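Local structure of neutral ceramidase (Pseudomonas aeruginosa, 2ZWS) at residues P143-N155 against K279-V291. The protein hydrolyses the N-acyl linkage of ceramides to give sphingosine and a free fatty acid, and also catalyses the reverse synthesis, using a bound zinc ion. Residues are numbered along the deposited sequence; the frame is centred on the assembly and turned at random. Where two conformers were deposited one is given.
Sequences PGRLFYGSGELRN and KAYEIAGQAQEEV. With GOL (glycerol), chain L.
Glu290 swings its CG anti to the backbone N (chi1 -174°) and runs out extended, while Arg145 bends its chain at chi3 (75°), and the two side chains meet at about a right angle. The salt bridge they form spans strand 289-291 and strand 142-152, antiparallel neighbours in a mixed sheet of the N-terminal ceramidase domain, just after helix 265-286 has passed over the same strand 142-152. The guanidinium grips the carboxylate side-on with two bonds: NE of Arg145 reaches OE2 of Glu290 at 2.9 Å, and NH1 donates to OE1 in an almost straight bond. Both oxygens lie near the guanidinium plane, yet each is met from above the plane of its own carboxylate. Two residues along from Arg145, Phe147 lays a ring face under CG of Glu290, a CH-pi contact with 4.3 Å from that carbon to the ring centroid, and CZ of Phe147 sits over one face of the Arg145 guanidinium. CB of Ala287, at the turn out of the helix, touches CD1 of the same ring.

In the strand pairing, Tyr148 N to Glu289 O, 2.8 Å and nearly straight, is joined by a weak return bond from Glu289 N to Tyr148 O and by Val291 N to Leu146 O. On the face that carries Tyr148, CG2 of Val291 packs against the tyrosine CB at 3.7 Å; His435, from outside the two segments, stacks on the Tyr148 ring and hydrogen-bonds Glu289 OE2.

Farther along, the helix sits directly on bare backbone: CG2 of Ile283 lies 3.4 Å from C of Gly149, and its CD1 approaches N of Gly151. Four acceptors surround Lys279 NZ, more than its three N-H groups: salt-bridged Glu282 OE1, O1 of a glycerol, probably a crystallisation additive, a water also bound by Glu152 N, and, weakly, Glu152 O.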
loop_
_atom_site.group_PDB
_atom_site.type_symbol
_atom_site.label_atom_id
_atom_site.label_comp_id
_atom_site.label_asym_id
_atom_site.label_seq_id
_atom_site.Cartn_x
_atom_site.Cartn_y
_atom_site.Cartn_z
ATOM N N PRO A 143 11.096 17.202 -19.239
ATOM C CA PRO A 143 10.087 17.186 -20.294
ATOM C C PRO A 143 9.808 15.786 -20.820
ATOM O O PRO A 143 10.712 14.964 -20.916
ATOM C CB PRO A 143 10.722 18.026 -21.411
ATOM C CG PRO A 143 12.142 18.065 -21.111
ATOM C CD PRO A 143 12.342 17.865 -19.654
ATOM N N GLY A 144 8.566 15.522 -21.197
ATOM C CA GLY A 144 8.237 14.210 -21.704
ATOM C C GLY A 144 6.833 14.107 -22.235
ATOM O O GLY A 144 6.081 15.112 -22.338
ATOM N N ARG A 145 6.522 12.881 -22.617
ATOM C CA ARG A 145 5.229 12.506 -23.160
ATOM C C ARG A 145 4.612 11.450 -22.253
ATOM O O ARG A 145 5.320 10.685 -21.565
ATOM C CB ARG A 145 5.410 11.900 -24.541
ATOM C CG ARG A 145 6.052 12.898 -25.506
ATOM C CD ARG A 145 6.428 12.277 -26.835
ATOM N NE ARG A 145 5.289 12.017 -27.710
ATOM C CZ ARG A 145 5.404 11.597 -28.977
ATOM N NH1 ARG A 145 4.325 11.412 -29.723
ATOM N NH2 ARG A 145 6.613 11.361 -29.500
ATOM N N LEU A 146 3.296 11.426 -22.264
ATOM C CA LEU A 146 2.510 10.451 -21.503
ATOM C C LEU A 146 1.718 9.580 -22.466
ATOM O O LEU A 146 1.073 10.079 -23.400
ATOM C CB LEU A 146 1.559 11.171 -20.543
ATOM C CG LEU A 146 2.038 11.542 -19.115
ATOM C CD1 LEU A 146 3.449 12.028 -19.017
ATOM C CD2 LEU A 146 1.107 12.559 -18.466
ATOM N N PHE A 147 1.777 8.280 -22.240
ATOM C CA PHE A 147 0.922 7.358 -22.983
ATOM C C PHE A 147 0.029 6.537 -22.078
ATOM O O PHE A 147 0.398 6.234 -20.935
ATOM C CB PHE A 147 1.750 6.432 -23.881
ATOM C CG PHE A 147 2.453 7.153 -24.979
ATOM C CD1 PHE A 147 1.924 7.141 -26.257
ATOM C CD2 PHE A 147 3.611 7.875 -24.733
ATOM C CE1 PHE A 147 2.577 7.836 -27.297
ATOM C CE2 PHE A 147 4.259 8.593 -25.775
ATOM C CZ PHE A 147 3.718 8.569 -27.040
ATOM N N TYR A 148 -1.123 6.180 -22.610
ATOM C CA TYR A 148 -2.095 5.342 -21.900
ATOM C C TYR A 148 -2.369 4.066 -22.713
ATOM O O TYR A 148 -2.460 4.114 -23.945
ATOM C CB TYR A 148 -3.405 6.111 -21.700
ATOM C CG TYR A 148 -4.495 5.244 -21.129
ATOM C CD1 TYR A 148 -5.315 4.516 -21.976
ATOM C CD2 TYR A 148 -4.684 5.125 -19.750
ATOM C CE1 TYR A 148 -6.291 3.698 -21.476
ATOM C CE2 TYR A 148 -5.692 4.311 -19.242
ATOM C CZ TYR A 148 -6.472 3.616 -20.117
ATOM O OH TYR A 148 -7.467 2.791 -19.644
ATOM N N GLY A 149 -2.527 2.936 -22.031
ATOM C CA GLY A 149 -3.014 1.730 -22.698
ATOM C C GLY A 149 -3.735 0.854 -21.707
ATOM O O GLY A 149 -3.609 1.048 -20.500
ATOM N N SER A 150 -4.472 -0.120 -22.232
ATOM C CA SER A 150 -5.143 -1.090 -21.392
ATOM C C SER A 150 -5.126 -2.472 -22.045
ATOM O O SER A 150 -4.867 -2.602 -23.266
ATOM C CB SER A 150 -6.562 -0.624 -21.083
ATOM O OG SER A 150 -7.392 -0.715 -22.226
ATOM N N GLY A 151 -5.346 -3.492 -21.219
ATOM C CA GLY A 151 -5.413 -4.873 -21.701
ATOM C C GLY A 151 -6.038 -5.765 -20.663
ATOM O O GLY A 151 -6.265 -5.347 -19.531
ATOM N N GLU A 152 -6.284 -7.008 -21.058
ATOM C CA GLU A 152 -6.986 -7.927 -20.188
ATOM C C GLU A 152 -6.012 -8.932 -19.602
ATOM O O GLU A 152 -5.299 -9.643 -20.324
ATOM C CB GLU A 152 -8.133 -8.637 -20.931
ATOM C CG GLU A 152 -9.269 -7.702 -21.349
ATOM C CD GLU A 152 -10.628 -8.398 -21.483
ATOM O OE1 GLU A 152 -10.666 -9.644 -21.521
ATOM O OE2 GLU A 152 -11.657 -7.691 -21.565
ATOM N N LEU A 153 -5.989 -8.981 -18.269
ATOM C CA LEU A 153 -5.113 -9.918 -17.542
ATOM C C LEU A 153 -6.009 -11.008 -16.931
ATOM O O LEU A 153 -6.791 -10.722 -16.025
ATOM C CB LEU A 153 -4.299 -9.154 -16.465
ATOM C CG LEU A 153 -3.460 -9.982 -15.487
ATOM C CD1 LEU A 153 -2.522 -10.945 -16.252
ATOM C CD2 LEU A 153 -2.662 -9.050 -14.552
ATOM N N ARG A 154 -5.893 -12.242 -17.447
ATOM C CA ARG A 154 -6.872 -13.319 -17.155
ATOM C C ARG A 154 -6.717 -14.161 -15.882
ATOM O O ARG A 154 -7.717 -14.518 -15.244
ATOM C CB ARG A 154 -6.900 -14.348 -18.301
ATOM C CG ARG A 154 -7.176 -13.831 -19.674
ATOM C CD ARG A 154 -7.358 -15.012 -20.651
ATOM N NE ARG A 154 -6.208 -15.917 -20.767
ATOM C CZ ARG A 154 -5.110 -15.670 -21.479
ATOM N NH1 ARG A 154 -4.981 -14.535 -22.167
ATOM N NH2 ARG A 154 -4.135 -16.573 -21.522
ATOM N N ASN A 155 -5.471 -14.514 -15.573
ATOM C CA ASN A 155 -5.104 -15.641 -14.687
ATOM C C ASN A 155 -4.365 -15.184 -13.396
ATOM O O ASN A 155 -3.701 -15.992 -12.719
ATOM C CB ASN A 155 -4.178 -16.549 -15.515
ATOM C CG ASN A 155 -3.945 -17.921 -14.894
ATOM O OD1 ASN A 155 -4.878 -18.574 -14.403
ATOM N ND2 ASN A 155 -2.697 -18.383 -14.954
ATOM N N LYS A 279 1.958 -8.302 -17.957
ATOM C CA LYS A 279 0.896 -7.581 -18.647
ATOM C C LYS A 279 1.187 -6.088 -18.732
ATOM O O LYS A 279 0.945 -5.465 -19.786
ATOM C CB LYS A 279 -0.483 -7.862 -18.021
ATOM C CG LYS A 279 -1.681 -7.340 -18.866
ATOM C CD LYS A 279 -1.756 -8.117 -20.184
ATOM C CE LYS A 279 -2.877 -7.687 -21.100
ATOM N NZ LYS A 279 -2.931 -8.758 -22.146
ATOM N N ALA A 280 1.704 -5.503 -17.640
ATOM C CA ALA A 280 1.998 -4.058 -17.616
ATOM C C ALA A 280 3.067 -3.741 -18.642
ATOM O O ALA A 280 2.955 -2.769 -19.376
ATOM C CB ALA A 280 2.454 -3.626 -16.222
ATOM N N TYR A 281 4.082 -4.597 -18.697
ATOM C CA TYR A 281 5.174 -4.404 -19.619
ATOM C C TYR A 281 4.676 -4.505 -21.067
ATOM O O TYR A 281 5.076 -3.701 -21.927
ATOM C CB TYR A 281 6.260 -5.464 -19.366
ATOM C CG TYR A 281 7.555 -5.108 -20.021
ATOM C CD1 TYR A 281 7.924 -5.674 -21.241
ATOM C CD2 TYR A 281 8.405 -4.177 -19.440
ATOM C CE1 TYR A 281 9.123 -5.289 -21.866
ATOM C CE2 TYR A 281 9.591 -3.798 -20.058
ATOM C CZ TYR A 281 9.938 -4.368 -21.258
ATOM O OH TYR A 281 11.115 -4.002 -21.842
ATOM N N GLU A 282 3.813 -5.485 -21.321
ATOM C CA GLU A 282 3.193 -5.679 -22.648
ATOM C C GLU A 282 2.418 -4.413 -23.045
ATOM O O GLU A 282 2.612 -3.848 -24.146
ATOM C CB GLU A 282 2.231 -6.865 -22.632
ATOM C CG GLU A 282 1.492 -6.992 -23.964
ATOM C CD GLU A 282 0.464 -8.086 -24.023
ATOM O OE1 GLU A 282 0.130 -8.713 -22.997
ATOM O OE2 GLU A 282 -0.036 -8.348 -25.149
ATOM N N ILE A 283 1.575 -3.929 -22.138
ATOM C CA ILE A 283 0.738 -2.760 -22.470
ATOM C C ILE A 283 1.607 -1.527 -22.720
ATOM O O ILE A 283 1.420 -0.814 -23.737
ATOM C CB ILE A 283 -0.287 -2.476 -21.359
ATOM C CG1 ILE A 283 -1.278 -3.641 -21.257
ATOM C CG2 ILE A 283 -0.955 -1.087 -21.549
ATOM C CD1 ILE A 283 -2.094 -3.627 -19.962
ATOM N N ALA A 284 2.538 -1.258 -21.791
ATOM C CA ALA A 284 3.425 -0.092 -21.944
ATOM C C ALA A 284 4.122 -0.158 -23.298
ATOM O O ALA A 284 4.250 0.862 -23.972
ATOM C CB ALA A 284 4.461 0.020 -20.798
ATOM N N GLY A 285 4.514 -1.373 -23.699
ATOM C CA GLY A 285 5.279 -1.576 -24.934
ATOM C C GLY A 285 4.495 -1.205 -26.169
ATOM O O GLY A 285 5.097 -0.888 -27.219
ATOM N N GLN A 286 3.166 -1.293 -26.056
ATOM C CA GLN A 286 2.235 -0.928 -27.154
ATOM C C GLN A 286 2.017 0.592 -27.326
ATOM O O GLN A 286 1.530 1.015 -28.382
ATOM C CB GLN A 286 0.902 -1.686 -27.005
ATOM C CG GLN A 286 1.087 -3.215 -27.105
ATOM C CD GLN A 286 -0.106 -4.054 -26.648
ATOM O OE1 GLN A 286 -0.938 -3.614 -25.860
ATOM N NE2 GLN A 286 -0.170 -5.302 -27.133
ATOM N N ALA A 287 2.348 1.400 -26.301
ATOM C CA ALA A 287 2.164 2.872 -26.301
ATOM C C ALA A 287 0.870 3.241 -27.033
ATOM O O ALA A 287 0.873 3.889 -28.101
ATOM C CB ALA A 287 3.375 3.579 -26.926
ATOM N N GLN A 288 -0.240 2.789 -26.474
ATOM C CA GLN A 288 -1.470 2.662 -27.274
ATOM C C GLN A 288 -2.045 3.995 -27.729
ATOM O O GLN A 288 -2.454 4.151 -28.899
ATOM C CB GLN A 288 -2.526 1.837 -26.530
ATOM C CG GLN A 288 -2.097 0.384 -26.267
ATOM C CD GLN A 288 -3.105 -0.431 -25.474
ATOM O OE1 GLN A 288 -2.831 -1.576 -25.089
ATOM N NE2 GLN A 288 -4.229 0.166 -25.165
ATOM N N GLU A 289 -2.069 4.958 -26.819
ATOM C CA GLU A 289 -2.722 6.230 -27.076
ATOM C C GLU A 289 -1.918 7.313 -26.382
ATOM O O GLU A 289 -1.694 7.210 -25.180
ATOM C CB GLU A 289 -4.091 6.156 -26.418
ATOM C CG GLU A 289 -5.024 7.278 -26.677
ATOM C CD GLU A 289 -6.335 7.025 -25.978
ATOM O OE1 GLU A 289 -7.014 8.004 -25.626
ATOM O OE2 GLU A 289 -6.682 5.833 -25.787
ATOM N N GLU A 290 -1.486 8.354 -27.088
ATOM C CA GLU A 290 -0.815 9.458 -26.388
ATOM C C GLU A 290 -1.838 10.270 -25.585
ATOM O O GLU A 290 -2.914 10.604 -26.098
ATOM C CB GLU A 290 -0.028 10.375 -27.330
ATOM C CG GLU A 290 0.771 11.413 -26.563
ATOM C CD GLU A 290 1.791 12.140 -27.398
ATOM O OE1 GLU A 290 1.736 12.016 -28.644
ATOM O OE2 GLU A 290 2.618 12.860 -26.798
ATOM N N VAL A 291 -1.488 10.579 -24.339
ATOM C CA VAL A 291 -2.295 11.458 -23.483
ATOM C C VAL A 291 -1.977 12.906 -23.835
ATOM O O VAL A 291 -0.828 13.327 -23.814
ATOM C CB VAL A 291 -2.008 11.161 -22.003
ATOM C CG1 VAL A 291 -2.772 12.125 -21.074
ATOM C CG2 VAL A 291 -2.364 9.713 -21.686
HETATM C C1 GOL L . -2.394 -12.896 -20.959
HETATM O O1 GOL L . -2.752 -11.599 -21.387
HETATM C C2 GOL L . -2.763 -12.997 -19.484
HETATM O O2 GOL L . -4.069 -12.555 -19.336
HETATM C C3 GOL L . -2.764 -14.415 -18.955
HETATM O O3 GOL L . -3.413 -14.371 -17.695
HETATM O O HOH W 1 1.976 13.264 -24.065
HETATM O O HOH W 2 -5.061 -7.652 -23.594
#